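PDB 1JL5: outer membrane protein YopM from Yersinia pestis, which probably alters host cell physiology as a secreted leucine-rich repeat effector, promoting bacterial survival in host tissues. Local coordinates for residues A[144-149]-A[158-163]; A[44-49]-A[83-88]; A[63-68]-A[74-79]; A[373-376]-A[381-384]. All coordinates share one frame; numbering follows the deposited sequence.

In the fold
The four contacts sample a leucine-rich repeat solenoid from its N-terminal helices to its last modelled repeat. Contact 2 opens first along the chain and contact 3 is nested within the loop it closes. Their centres are 13 Å apart and they touch through Pro87 and Leu65, so helices 36-48 and 58-71 and the first repeat share one apolar junction. Contact 1 follows, its centre 24 Å from that of contact 3. Contact 4 comes last, 48 Å from contact 1 between centres. Contacts 1, 3 and 4 reach the parallel strands. Contacts 2 and 3 thus join the helical end to the solenoid, contact 1 joins consecutive repeats, and contact 4 backs the strand that meets another subunit.

Contact 1 of 4, residues A[144-149]-A[158-163]; sequences EKLPEL and IDVDNN. With CA (calcium ion), chain D.
Leu146 turns CG anti to its own carbonyl carbon (chi1 -74°), and Val160 sets CG1 the same way (chi1 -63°); the two side chains thereby meet tip to tip inside the leucine-rich repeat solenoid. Val160 CG1 enters the fork of the leucine, 3.3 Å from Leu146 CD1 and 3.4 Å from Leu146 CD2. Both separations are below normal van der Waals contact, evidence of tight packing between LRR 4, which supplies 144-149, and LRR 5, which supplies 158-163. A looser pair, Leu149 CD1 to Ile158 CG1 at 4.5 Å, continues the apolar layer toward strand 157-159.

No hydrogen bond crosses between the segments; Asn163, beside the packing, is held within its own loop and by the preceding repeat. Asn163 ND2 donates almost straight (174°) to Val160 O at 2.7 Å; the acceptor lies in the amide plane, whereas the donor stands above the plane of the carbonyl. The same ND2 also bonds to Val138 O, and Asn163 OD1 accepts from Leu143 N. Asn183 of the next repeat donates in turn to Val160 O, continuing the asparagine ladder of leucine-rich repeats. Asp159 OD1 receives Asp161 N at 3.1 Å, forming an Asx turn. Just after it, Asn162 OD1 binds a calcium ion at 2.4 Å. Three waters complete the observed ligands, one more distant; a closer one lies 2.7 Å from Asn163 O, within hydrogen-bonding distance.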
loop_
_atom_site.group_PDB
_atom_site.type_symbol
_atom_site.label_atom_id
_atom_site.label_comp_id
_atom_site.label_asym_id
_atom_site.label_seq_id
_atom_site.Cartn_x
_atom_site.Cartn_y
_atom_site.Cartn_z
ATOM N N GLU A 144 -33.116 9.019 -4.682
ATOM C CA GLU A 144 -33.728 7.748 -4.331
ATOM C C GLU A 144 -34.444 7.259 -5.568
ATOM O O GLU A 144 -34.625 6.064 -5.773
ATOM C CB GLU A 144 -34.730 7.952 -3.201
ATOM C CG GLU A 144 -34.226 8.889 -2.126
ATOM C CD GLU A 144 -34.077 8.209 -0.791
ATOM O OE1 GLU A 144 -33.429 7.142 -0.738
ATOM O OE2 GLU A 144 -34.605 8.747 0.204
ATOM N N LYS A 145 -34.851 8.213 -6.391
ATOM C CA LYS A 145 -35.544 7.914 -7.623
ATOM C C LYS A 145 -35.330 9.077 -8.563
ATOM O O LYS A 145 -34.951 10.165 -8.146
ATOM C CB LYS A 145 -37.042 7.703 -7.365
ATOM C CG LYS A 145 -37.725 8.852 -6.644
ATOM C CD LYS A 145 -39.150 8.479 -6.241
ATOM C CE LYS A 145 -39.790 9.564 -5.382
ATOM N NZ LYS A 145 -41.166 9.202 -4.917
ATOM N N LEU A 146 -35.545 8.835 -9.844
ATOM C CA LEU A 146 -35.383 9.873 -10.838
ATOM C C LEU A 146 -36.751 10.217 -11.384
ATOM O O LEU A 146 -37.661 9.394 -11.354
ATOM C CB LEU A 146 -34.506 9.380 -11.986
ATOM C CG LEU A 146 -33.005 9.249 -11.743
ATOM C CD1 LEU A 146 -32.359 8.604 -12.961
ATOM C CD2 LEU A 146 -32.402 10.619 -11.480
ATOM N N PRO A 147 -36.927 11.450 -11.860
ATOM C CA PRO A 147 -38.240 11.787 -12.406
ATOM C C PRO A 147 -38.303 11.054 -13.739
ATOM O O PRO A 147 -37.285 10.542 -14.211
ATOM C CB PRO A 147 -38.155 13.298 -12.582
ATOM C CG PRO A 147 -36.712 13.505 -12.920
ATOM C CD PRO A 147 -36.016 12.604 -11.919
ATOM N N GLU A 148 -39.483 10.984 -14.339
ATOM C CA GLU A 148 -39.616 10.319 -15.624
ATOM C C GLU A 148 -38.560 10.897 -16.558
ATOM O O GLU A 148 -38.300 12.096 -16.541
ATOM C CB GLU A 148 -41.016 10.550 -16.190
ATOM C CG GLU A 148 -41.215 10.001 -17.588
ATOM C CD GLU A 148 -42.646 10.142 -18.058
ATOM O OE1 GLU A 148 -43.157 11.283 -18.071
ATOM O OE2 GLU A 148 -43.258 9.111 -18.413
ATOM N N LEU A 149 -37.948 10.043 -17.367
ATOM C CA LEU A 149 -36.900 10.480 -18.280
ATOM C C LEU A 149 -37.234 10.218 -19.738
ATOM O O LEU A 149 -36.749 10.912 -20.627
ATOM C CB LEU A 149 -35.594 9.749 -17.956
ATOM C CG LEU A 149 -35.081 9.771 -16.517
ATOM C CD1 LEU A 149 -33.898 8.818 -16.387
ATOM C CD2 LEU A 149 -34.690 11.182 -16.134
ATOM N N ILE A 158 -27.343 11.201 -19.219
ATOM C CA ILE A 158 -27.911 11.059 -17.895
ATOM C C ILE A 158 -26.797 10.494 -17.040
ATOM O O ILE A 158 -26.324 9.380 -17.271
ATOM C CB ILE A 158 -29.094 10.063 -17.833
ATOM C CG1 ILE A 158 -30.369 10.691 -18.396
ATOM C CG2 ILE A 158 -29.347 9.656 -16.384
ATOM C CD1 ILE A 158 -30.251 11.121 -19.817
ATOM N N ASP A 159 -26.356 11.277 -16.071
ATOM C CA ASP A 159 -25.329 10.820 -15.166
ATOM C C ASP A 159 -25.946 10.858 -13.786
ATOM O O ASP A 159 -26.022 11.911 -13.161
ATOM C CB ASP A 159 -24.111 11.734 -15.204
ATOM C CG ASP A 159 -23.005 11.246 -14.299
ATOM O OD1 ASP A 159 -23.226 10.250 -13.573
ATOM O OD2 ASP A 159 -21.918 11.852 -14.311
ATOM N N VAL A 160 -26.420 9.707 -13.334
ATOM C CA VAL A 160 -27.016 9.595 -12.016
ATOM C C VAL A 160 -26.140 8.653 -11.212
ATOM O O VAL A 160 -26.580 8.033 -10.248
ATOM C CB VAL A 160 -28.433 9.036 -12.094
ATOM C CG1 VAL A 160 -29.315 9.995 -12.877
ATOM C CG2 VAL A 160 -28.412 7.667 -12.747
ATOM N N ASP A 161 -24.888 8.546 -11.637
ATOM C CA ASP A 161 -23.933 7.695 -10.962
ATOM C C ASP A 161 -23.840 8.090 -9.499
ATOM O O ASP A 161 -24.005 9.253 -9.144
ATOM C CB ASP A 161 -22.558 7.816 -11.622
ATOM C CG ASP A 161 -21.464 7.144 -10.814
ATOM O OD1 ASP A 161 -21.071 7.699 -9.765
ATOM O OD2 ASP A 161 -21.000 6.056 -11.221
ATOM N N ASN A 162 -23.598 7.103 -8.653
ATOM C CA ASN A 162 -23.451 7.327 -7.231
ATOM C C ASN A 162 -24.641 8.043 -6.604
ATOM O O ASN A 162 -24.562 9.201 -6.194
ATOM C CB ASN A 162 -22.174 8.116 -6.965
ATOM C CG ASN A 162 -21.604 7.836 -5.598
ATOM O OD1 ASN A 162 -22.337 7.764 -4.612
ATOM N ND2 ASN A 162 -20.286 7.679 -5.525
ATOM N N ASN A 163 -25.750 7.333 -6.542
ATOM C CA ASN A 163 -26.955 7.851 -5.940
ATOM C C ASN A 163 -27.568 6.675 -5.222
ATOM O O ASN A 163 -26.886 5.691 -4.964
ATOM C CB ASN A 163 -27.893 8.402 -7.011
ATOM C CG ASN A 163 -27.585 9.835 -7.343
ATOM O OD1 ASN A 163 -27.863 10.725 -6.547
ATOM N ND2 ASN A 163 -26.985 10.072 -8.504
HETATM CA CA CA D . -22.495 6.031 -2.896
HETATM O O HOH W 1 -24.300 5.346 -4.270
HETATM O O HOH W 2 -20.017 6.279 -1.508
HETATM O O HOH W 3 -23.149 8.123 -1.699
#

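Contact 2 of 4, residues A[44-49]-A[83-88]; sequences SEWERN and LSSLPE
Trp46 carries the contact, meeting Leu83, Ser85 and Pro87 by three kinds of interaction. Its CG lies anti to the backbone N, which swings the indole out to the loop. The polar interaction is a hydrogen bond from Trp46 NE1 to Ser85 OG at 2.8 Å, bent to 145°, with the hydroxyl oxygen only 2° out of the indole plane. A weak second bond from Trp46 NE1 to Ser85 O, 3.1 Å long, means that one serine offers both its oxygens to this N-H.

CH-pi contact supplies the second kind. Pro87 CD sits over the five-membered ring of Trp46, 3.5 Å from its centroid and 18° off the normal, while Pro87 CB approaches Trp46 CG at 3.4 Å, so the proline ring extends along the face toward the base of the side chain.

Apolar packing occupies the far end of the indole: Leu83 CD2 lies 3.5 Å from Trp46 CH2, near the ring plane, the two side chains crossing at about a right angle.

Trp46 belongs to helix 36-48 and its three partners to the loop between strands 75-77 and 95-97 in LRR 1. Helix 58-71 also reaches this indole, through Ala61 packed on it and a cation-pi interaction with Arg58.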
loop_
_atom_site.group_PDB
_atom_site.type_symbol
_atom_site.label_atom_id
_atom_site.label_comp_id
_atom_site.label_asym_id
_atom_site.label_seq_id
_atom_site.Cartn_x
_atom_site.Cartn_y
_atom_site.Cartn_z
ATOM N N SER A 44 -29.381 38.154 -2.901
ATOM C CA SER A 44 -28.738 38.704 -1.722
ATOM C C SER A 44 -29.445 38.181 -0.489
ATOM O O SER A 44 -28.818 37.952 0.538
ATOM C CB SER A 44 -28.776 40.227 -1.759
ATOM O OG SER A 44 -27.937 40.687 -2.806
ATOM N N GLU A 45 -30.754 37.984 -0.595
ATOM C CA GLU A 45 -31.525 37.471 0.530
ATOM C C GLU A 45 -31.056 36.041 0.763
ATOM O O GLU A 45 -30.801 35.622 1.893
ATOM C CB GLU A 45 -33.015 37.490 0.199
ATOM C CG GLU A 45 -33.921 37.061 1.343
ATOM C CD GLU A 45 -33.631 37.810 2.635
ATOM O OE1 GLU A 45 -33.303 39.016 2.574
ATOM O OE2 GLU A 45 -33.743 37.190 3.718
ATOM N N TRP A 46 -30.948 35.297 -0.327
ATOM C CA TRP A 46 -30.496 33.923 -0.262
ATOM C C TRP A 46 -29.093 33.933 0.335
ATOM O O TRP A 46 -28.772 33.140 1.214
ATOM C CB TRP A 46 -30.466 33.328 -1.662
ATOM C CG TRP A 46 -29.730 32.049 -1.740
ATOM C CD1 TRP A 46 -30.161 30.822 -1.326
ATOM C CD2 TRP A 46 -28.418 31.862 -2.262
ATOM N NE1 TRP A 46 -29.196 29.881 -1.562
ATOM C CE2 TRP A 46 -28.110 30.492 -2.134
ATOM C CE3 TRP A 46 -27.465 32.722 -2.826
ATOM C CZ2 TRP A 46 -26.893 29.959 -2.555
ATOM C CZ3 TRP A 46 -26.253 32.190 -3.247
ATOM C CH2 TRP A 46 -25.978 30.821 -3.105
ATOM N N GLU A 47 -28.263 34.848 -0.141
ATOM C CA GLU A 47 -26.913 34.946 0.368
ATOM C C GLU A 47 -26.911 35.168 1.872
ATOM O O GLU A 47 -26.173 34.501 2.595
ATOM C CB GLU A 47 -26.182 36.093 -0.302
ATOM C CG GLU A 47 -24.731 36.170 0.084
ATOM C CD GLU A 47 -24.055 37.341 -0.558
ATOM O OE1 GLU A 47 -24.500 37.746 -1.651
ATOM O OE2 GLU A 47 -23.076 37.854 0.016
ATOM N N ARG A 48 -27.736 36.105 2.337
ATOM C CA ARG A 48 -27.822 36.419 3.762
ATOM C C ARG A 48 -28.316 35.227 4.557
ATOM O O ARG A 48 -28.028 35.105 5.744
ATOM C CB ARG A 48 -28.779 37.590 4.017
ATOM C CG ARG A 48 -28.501 38.826 3.197
ATOM C CD ARG A 48 -29.292 40.035 3.676
ATOM N NE ARG A 48 -29.163 41.146 2.737
ATOM C CZ ARG A 48 -29.931 41.310 1.665
ATOM N NH1 ARG A 48 -30.897 40.438 1.400
ATOM N NH2 ARG A 48 -29.722 42.334 0.846
ATOM N N ASN A 49 -29.079 34.356 3.907
ATOM C CA ASN A 49 -29.618 33.190 4.586
ATOM C C ASN A 49 -28.618 32.064 4.644
ATOM O O ASN A 49 -28.931 30.969 5.105
ATOM C CB ASN A 49 -30.887 32.700 3.897
ATOM C CG ASN A 49 -32.001 33.705 3.973
ATOM O OD1 ASN A 49 -32.021 34.553 4.863
ATOM N ND2 ASN A 49 -32.948 33.611 3.048
ATOM N N LEU A 83 -22.952 25.420 -1.367
ATOM C CA LEU A 83 -24.332 25.876 -1.318
ATOM C C LEU A 83 -25.290 24.789 -0.863
ATOM O O LEU A 83 -25.366 23.727 -1.476
ATOM C CB LEU A 83 -24.750 26.381 -2.693
ATOM C CG LEU A 83 -23.735 27.346 -3.298
ATOM C CD1 LEU A 83 -24.255 27.860 -4.625
ATOM C CD2 LEU A 83 -23.474 28.495 -2.329
ATOM N N SER A 84 -26.014 25.050 0.220
ATOM C CA SER A 84 -26.974 24.084 0.727
ATOM C C SER A 84 -28.276 24.282 -0.033
ATOM O O SER A 84 -29.233 23.532 0.134
ATOM C CB SER A 84 -27.202 24.278 2.225
ATOM O OG SER A 84 -27.612 25.599 2.511
ATOM N N SER A 85 -28.305 25.308 -0.870
ATOM C CA SER A 85 -29.479 25.583 -1.680
ATOM C C SER A 85 -29.086 26.595 -2.726
ATOM O O SER A 85 -28.047 27.251 -2.619
ATOM C CB SER A 85 -30.621 26.164 -0.841
ATOM O OG SER A 85 -30.368 27.526 -0.529
ATOM N N LEU A 86 -29.911 26.699 -3.752
ATOM C CA LEU A 86 -29.678 27.660 -4.800
ATOM C C LEU A 86 -30.892 28.551 -4.791
ATOM O O LEU A 86 -32.002 28.096 -4.539
ATOM C CB LEU A 86 -29.564 26.988 -6.167
ATOM C CG LEU A 86 -28.384 26.046 -6.379
ATOM C CD1 LEU A 86 -28.359 25.600 -7.832
ATOM C CD2 LEU A 86 -27.089 26.759 -6.016
ATOM N N PRO A 87 -30.695 29.844 -5.033
ATOM C CA PRO A 87 -31.841 30.742 -5.046
ATOM C C PRO A 87 -32.433 30.583 -6.435
ATOM O O PRO A 87 -31.971 29.745 -7.216
ATOM C CB PRO A 87 -31.198 32.097 -4.845
ATOM C CG PRO A 87 -29.934 31.952 -5.637
ATOM C CD PRO A 87 -29.438 30.580 -5.252
ATOM N N GLU A 88 -33.448 31.370 -6.749
ATOM C CA GLU A 88 -34.052 31.291 -8.062
ATOM C C GLU A 88 -32.928 31.483 -9.066
ATOM O O GLU A 88 -32.060 32.330 -8.882
ATOM C CB GLU A 88 -35.089 32.390 -8.232
ATOM C CG GLU A 88 -35.990 32.189 -9.431
ATOM C CD GLU A 88 -36.968 33.328 -9.591
ATOM O OE1 GLU A 88 -37.483 33.796 -8.557
ATOM O OE2 GLU A 88 -37.220 33.749 -10.739
#

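Contact 3 of 4, residues A[63-68]-A[74-79]; sequences SRLRDC and HELELN
Helix 58-71 packs against strand 75-77, the outermost strand at the N-terminal end of the leucine-rich repeat solenoid, and so helps to cap the hydrophobic core of LRR 1. The axes of helix 63-68 and strand 75-77 run antiparallel, at 168°, and approach to 8.0 Å.

Arg64 joins the apolar and polar parts of this interface. Its aliphatic base lies against two leucines: Arg64 CB is 3.3 Å from Leu78 CD2 and 3.8 Å from Leu76 CD1, the arginine and Leu78 side chains running antiparallel alongside one another. A bend at chi2 (-79°) then carries the guanidinium alongside Glu77, where Arg64 NH1 donates to Glu77 O at 2.6 Å. This bond is short but bent, at 134°, and its donor is tilted from the carbonyl plane. Arg64 NH1 also donates to a water that lies 2.7 Å from Asn79 O and probably bridges to it, a second, solvent-mediated route across the interface. A possible charge pairing with the Glu77 carboxylate is long and rests on a less certain oxygen position.

Deeper in, Leu65 crosses Leu76 with the terminal methyls in tight contact, Leu65 CD2 to Leu76 CD2 being 3.3 Å. Leu65 also packs on Trp43 and Trp46, its CD1 branch reaching Trp46, so it joins strand 75-77 to helix 36-48. Farther along the helix, Cys68 has its sulfur anti to the backbone N, which places SG 3.9 Å from Leu76 CB and 3.7 Å from Glu75 O.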
loop_
_atom_site.group_PDB
_atom_site.type_symbol
_atom_site.label_atom_id
_atom_site.label_comp_id
_atom_site.label_asym_id
_atom_site.label_seq_id
_atom_site.Cartn_x
_atom_site.Cartn_y
_atom_site.Cartn_z
ATOM N N SER A 63 -22.498 36.386 -6.904
ATOM C CA SER A 63 -21.672 37.046 -7.896
ATOM C C SER A 63 -21.813 36.319 -9.229
ATOM O O SER A 63 -21.937 36.947 -10.278
ATOM C CB SER A 63 -20.213 37.037 -7.450
ATOM O OG SER A 63 -19.392 37.622 -8.440
ATOM N N ARG A 64 -21.797 34.989 -9.180
ATOM C CA ARG A 64 -21.927 34.176 -10.386
ATOM C C ARG A 64 -23.331 34.372 -10.935
ATOM O O ARG A 64 -23.530 34.550 -12.134
ATOM C CB ARG A 64 -21.727 32.692 -10.062
ATOM C CG ARG A 64 -20.426 32.339 -9.351
ATOM C CD ARG A 64 -19.253 32.280 -10.302
ATOM N NE ARG A 64 -18.019 31.906 -9.611
ATOM C CZ ARG A 64 -17.777 30.707 -9.089
ATOM N NH1 ARG A 64 -18.683 29.742 -9.175
ATOM N NH2 ARG A 64 -16.627 30.476 -8.467
ATOM N N LEU A 65 -24.307 34.327 -10.038
ATOM C CA LEU A 65 -25.701 34.496 -10.415
ATOM C C LEU A 65 -25.901 35.821 -11.129
ATOM O O LEU A 65 -26.481 35.878 -12.213
ATOM C CB LEU A 65 -26.580 34.444 -9.169
ATOM C CG LEU A 65 -26.769 33.047 -8.585
ATOM C CD1 LEU A 65 -27.220 33.138 -7.143
ATOM C CD2 LEU A 65 -27.780 32.293 -9.439
ATOM N N ARG A 66 -25.413 36.885 -10.508
ATOM C CA ARG A 66 -25.542 38.218 -11.068
ATOM C C ARG A 66 -24.863 38.292 -12.421
ATOM O O ARG A 66 -25.462 38.734 -13.401
ATOM C CB ARG A 66 -24.923 39.242 -10.121
ATOM C CG ARG A 66 -25.567 39.274 -8.753
ATOM C CD ARG A 66 -24.906 40.326 -7.902
ATOM N NE ARG A 66 -25.027 41.634 -8.531
ATOM C CZ ARG A 66 -25.788 42.617 -8.065
ATOM N NH1 ARG A 66 -26.496 42.444 -6.956
ATOM N NH2 ARG A 66 -25.843 43.768 -8.714
ATOM N N ASP A 67 -23.608 37.859 -12.472
ATOM C CA ASP A 67 -22.867 37.890 -13.719
ATOM C C ASP A 67 -23.641 37.124 -14.777
ATOM O O ASP A 67 -23.782 37.572 -15.913
ATOM C CB ASP A 67 -21.487 37.267 -13.543
ATOM C CG ASP A 67 -20.612 37.476 -14.754
ATOM O OD1 ASP A 67 -20.355 38.652 -15.089
ATOM O OD2 ASP A 67 -20.190 36.476 -15.376
ATOM N N CYS A 68 -24.154 35.966 -14.390
ATOM C CA CYS A 68 -24.919 35.152 -15.310
ATOM C C CYS A 68 -26.134 35.925 -15.791
ATOM O O CYS A 68 -26.411 35.997 -16.988
ATOM C CB CYS A 68 -25.374 33.869 -14.629
ATOM S SG CYS A 68 -26.413 32.879 -15.685
ATOM N N HIS A 74 -25.594 31.697 -20.843
ATOM C CA HIS A 74 -26.295 30.430 -20.984
ATOM C C HIS A 74 -26.067 29.567 -19.757
ATOM O O HIS A 74 -26.972 28.885 -19.280
ATOM C CB HIS A 74 -25.776 29.676 -22.210
ATOM C CG HIS A 74 -26.200 30.272 -23.515
ATOM N ND1 HIS A 74 -25.601 29.938 -24.711
ATOM C CD2 HIS A 74 -27.180 31.155 -23.816
ATOM C CE1 HIS A 74 -26.195 30.592 -25.694
ATOM N NE2 HIS A 74 -27.156 31.337 -25.179
ATOM N N GLU A 75 -24.845 29.610 -19.246
ATOM C CA GLU A 75 -24.493 28.794 -18.104
ATOM C C GLU A 75 -24.220 29.542 -16.818
ATOM O O GLU A 75 -23.717 30.663 -16.816
ATOM C CB GLU A 75 -23.280 27.931 -18.450
ATOM C CG GLU A 75 -22.764 27.074 -17.302
ATOM C CD GLU A 75 -21.735 26.058 -17.761
ATOM O OE1 GLU A 75 -22.121 25.093 -18.453
ATOM O OE2 GLU A 75 -20.541 26.228 -17.437
ATOM N N LEU A 76 -24.575 28.891 -15.722
ATOM C CA LEU A 76 -24.351 29.411 -14.388
ATOM C C LEU A 76 -23.538 28.316 -13.725
ATOM O O LEU A 76 -23.986 27.178 -13.632
ATOM C CB LEU A 76 -25.672 29.594 -13.649
ATOM C CG LEU A 76 -25.521 29.814 -12.144
ATOM C CD1 LEU A 76 -24.688 31.062 -11.880
ATOM C CD2 LEU A 76 -26.898 29.930 -11.519
ATOM N N GLU A 77 -22.337 28.651 -13.284
ATOM C CA GLU A 77 -21.478 27.668 -12.657
ATOM C C GLU A 77 -21.221 28.038 -11.207
ATOM O O GLU A 77 -20.535 29.013 -10.908
ATOM C CB GLU A 77 -20.167 27.557 -13.443
ATOM C CG GLU A 77 -19.243 26.453 -12.966
ATOM C CD GLU A 77 -18.272 26.929 -11.914
ATOM O OE1 GLU A 77 -17.389 27.743 -12.254
ATOM O OE2 GLU A 77 -18.393 26.500 -10.751
ATOM N N LEU A 78 -21.791 27.243 -10.309
ATOM C CA LEU A 78 -21.662 27.461 -8.878
ATOM C C LEU A 78 -21.011 26.248 -8.239
ATOM O O LEU A 78 -21.423 25.806 -7.170
ATOM C CB LEU A 78 -23.046 27.669 -8.273
ATOM C CG LEU A 78 -23.869 28.766 -8.943
ATOM C CD1 LEU A 78 -25.286 28.758 -8.394
ATOM C CD2 LEU A 78 -23.196 30.105 -8.707
ATOM N N ASN A 79 -19.990 25.712 -8.892
ATOM C CA ASN A 79 -19.324 24.533 -8.373
ATOM C C ASN A 79 -18.561 24.747 -7.090
ATOM O O ASN A 79 -17.913 25.771 -6.888
ATOM C CB ASN A 79 -18.364 23.941 -9.405
ATOM C CG ASN A 79 -19.070 23.469 -10.643
ATOM O OD1 ASN A 79 -20.236 23.075 -10.593
ATOM N ND2 ASN A 79 -18.364 23.486 -11.767
HETATM O O HOH W 4 -16.892 27.507 -8.637
#

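Contact 4 of 4, residues A[373-376]-A[381-384]; sequences PDIP and DLRM
Pro373 is the one ring that touches across the contact, a puckered pyrrolidine rather than a flat group, and it meets Met384 through a single ring atom: Pro373 CD stands 3.7 Å from Met384 SD. Pro373 and the thioether pass alongside with opposed directions. No aromatic ring, amide, guanidinium or carboxylate joins the two segments, and there is no hydrogen bond between them; cohesion is wholly apolar.

Ile375 does most of the remaining work. Its CG1-CD1 arm, anti to the carbonyl carbon (chi1 -56°), is directed at two residues of the strand, both of which it meets tip to tip. Ile375 CG1 lies 3.8 Å from Leu382 CD2, and Ile375 CD1 lies 3.9 Å from Leu382 CD1, so both leucine methyls are used. On the Met384 side, the bend at chi3 (-88°) turns the terminal methyl back toward the isoleucine, bringing Met384 CE to 3.7 Å from Ile375 CD1. Separations of this size indicate ordinary van der Waals contact without compression.

Both segments belong to LRR 15, where 373-376 lies in the loop leading into strand 381-385, the last strand of the parallel run. Leu362 of the preceding strand 361-363 touches Pro373, Ile375 and Leu382. Residues 381-384 also pair in an antiparallel beta ladder with a strand of the third subunit, against whose Leu382 both Leu382 and Met384 pack, so this repeat core backs directly onto an interface of the tetramer.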
loop_
_atom_site.group_PDB
_atom_site.type_symbol
_atom_site.label_atom_id
_atom_site.label_comp_id
_atom_site.label_asym_id
_atom_site.label_seq_id
_atom_site.Cartn_x
_atom_site.Cartn_y
_atom_site.Cartn_z
ATOM N N PRO A 373 16.647 -10.356 -14.974
ATOM C CA PRO A 373 16.985 -10.299 -16.394
ATOM C C PRO A 373 17.746 -9.009 -16.655
ATOM O O PRO A 373 17.707 -8.087 -15.838
ATOM C CB PRO A 373 15.619 -10.296 -17.057
ATOM C CG PRO A 373 14.816 -9.455 -16.102
ATOM C CD PRO A 373 15.232 -10.007 -14.751
ATOM N N ASP A 374 18.452 -8.941 -17.776
ATOM C CA ASP A 374 19.163 -7.718 -18.096
ATOM C C ASP A 374 18.073 -6.667 -18.210
ATOM O O ASP A 374 17.053 -6.886 -18.858
ATOM C CB ASP A 374 19.915 -7.851 -19.422
ATOM C CG ASP A 374 21.055 -8.841 -19.344
ATOM O OD1 ASP A 374 21.871 -8.724 -18.405
ATOM O OD2 ASP A 374 21.139 -9.730 -20.220
ATOM N N ILE A 375 18.276 -5.532 -17.562
ATOM C CA ILE A 375 17.286 -4.476 -17.597
ATOM C C ILE A 375 17.562 -3.480 -18.704
ATOM O O ILE A 375 18.574 -2.784 -18.689
ATOM C CB ILE A 375 17.238 -3.726 -16.253
ATOM C CG1 ILE A 375 16.968 -4.721 -15.122
ATOM C CG2 ILE A 375 16.169 -2.654 -16.289
ATOM C CD1 ILE A 375 15.768 -5.630 -15.370
ATOM N N PRO A 376 16.669 -3.412 -19.700
ATOM C CA PRO A 376 16.872 -2.464 -20.795
ATOM C C PRO A 376 16.974 -1.069 -20.198
ATOM O O PRO A 376 16.349 -0.780 -19.175
ATOM C CB PRO A 376 15.614 -2.645 -21.640
ATOM C CG PRO A 376 15.314 -4.102 -21.462
ATOM C CD PRO A 376 15.513 -4.285 -19.969
ATOM N N ASP A 381 10.582 2.021 -14.495
ATOM C CA ASP A 381 9.926 1.489 -13.313
ATOM C C ASP A 381 10.268 0.020 -13.148
ATOM O O ASP A 381 9.760 -0.831 -13.874
ATOM C CB ASP A 381 8.422 1.657 -13.473
ATOM C CG ASP A 381 7.656 1.192 -12.270
ATOM O OD1 ASP A 381 8.233 0.468 -11.429
ATOM O OD2 ASP A 381 6.467 1.545 -12.175
ATOM N N LEU A 382 11.122 -0.272 -12.179
ATOM C CA LEU A 382 11.553 -1.633 -11.945
ATOM C C LEU A 382 11.302 -2.112 -10.524
ATOM O O LEU A 382 11.540 -1.392 -9.554
ATOM C CB LEU A 382 13.043 -1.750 -12.259
ATOM C CG LEU A 382 13.727 -3.093 -12.020
ATOM C CD1 LEU A 382 13.117 -4.152 -12.918
ATOM C CD2 LEU A 382 15.213 -2.951 -12.298
ATOM N N ARG A 383 10.804 -3.335 -10.414
ATOM C CA ARG A 383 10.559 -3.949 -9.122
ATOM C C ARG A 383 10.819 -5.423 -9.295
ATOM O O ARG A 383 10.185 -6.090 -10.107
ATOM C CB ARG A 383 9.124 -3.706 -8.638
ATOM C CG ARG A 383 8.766 -2.232 -8.543
ATOM C CD ARG A 383 7.614 -1.949 -7.596
ATOM N NE ARG A 383 6.501 -2.871 -7.766
ATOM C CZ ARG A 383 5.234 -2.559 -7.515
ATOM N NH1 ARG A 383 4.923 -1.343 -7.087
ATOM N NH2 ARG A 383 4.277 -3.464 -7.681
ATOM N N MET A 384 11.799 -5.916 -8.555
ATOM C CA MET A 384 12.149 -7.317 -8.603
ATOM C C MET A 384 12.425 -7.768 -7.188
ATOM O O MET A 384 13.009 -7.035 -6.399
ATOM C CB MET A 384 13.385 -7.532 -9.474
ATOM C CG MET A 384 13.207 -7.063 -10.905
ATOM S SD MET A 384 14.526 -7.631 -11.987
ATOM C CE MET A 384 15.728 -6.328 -11.779
#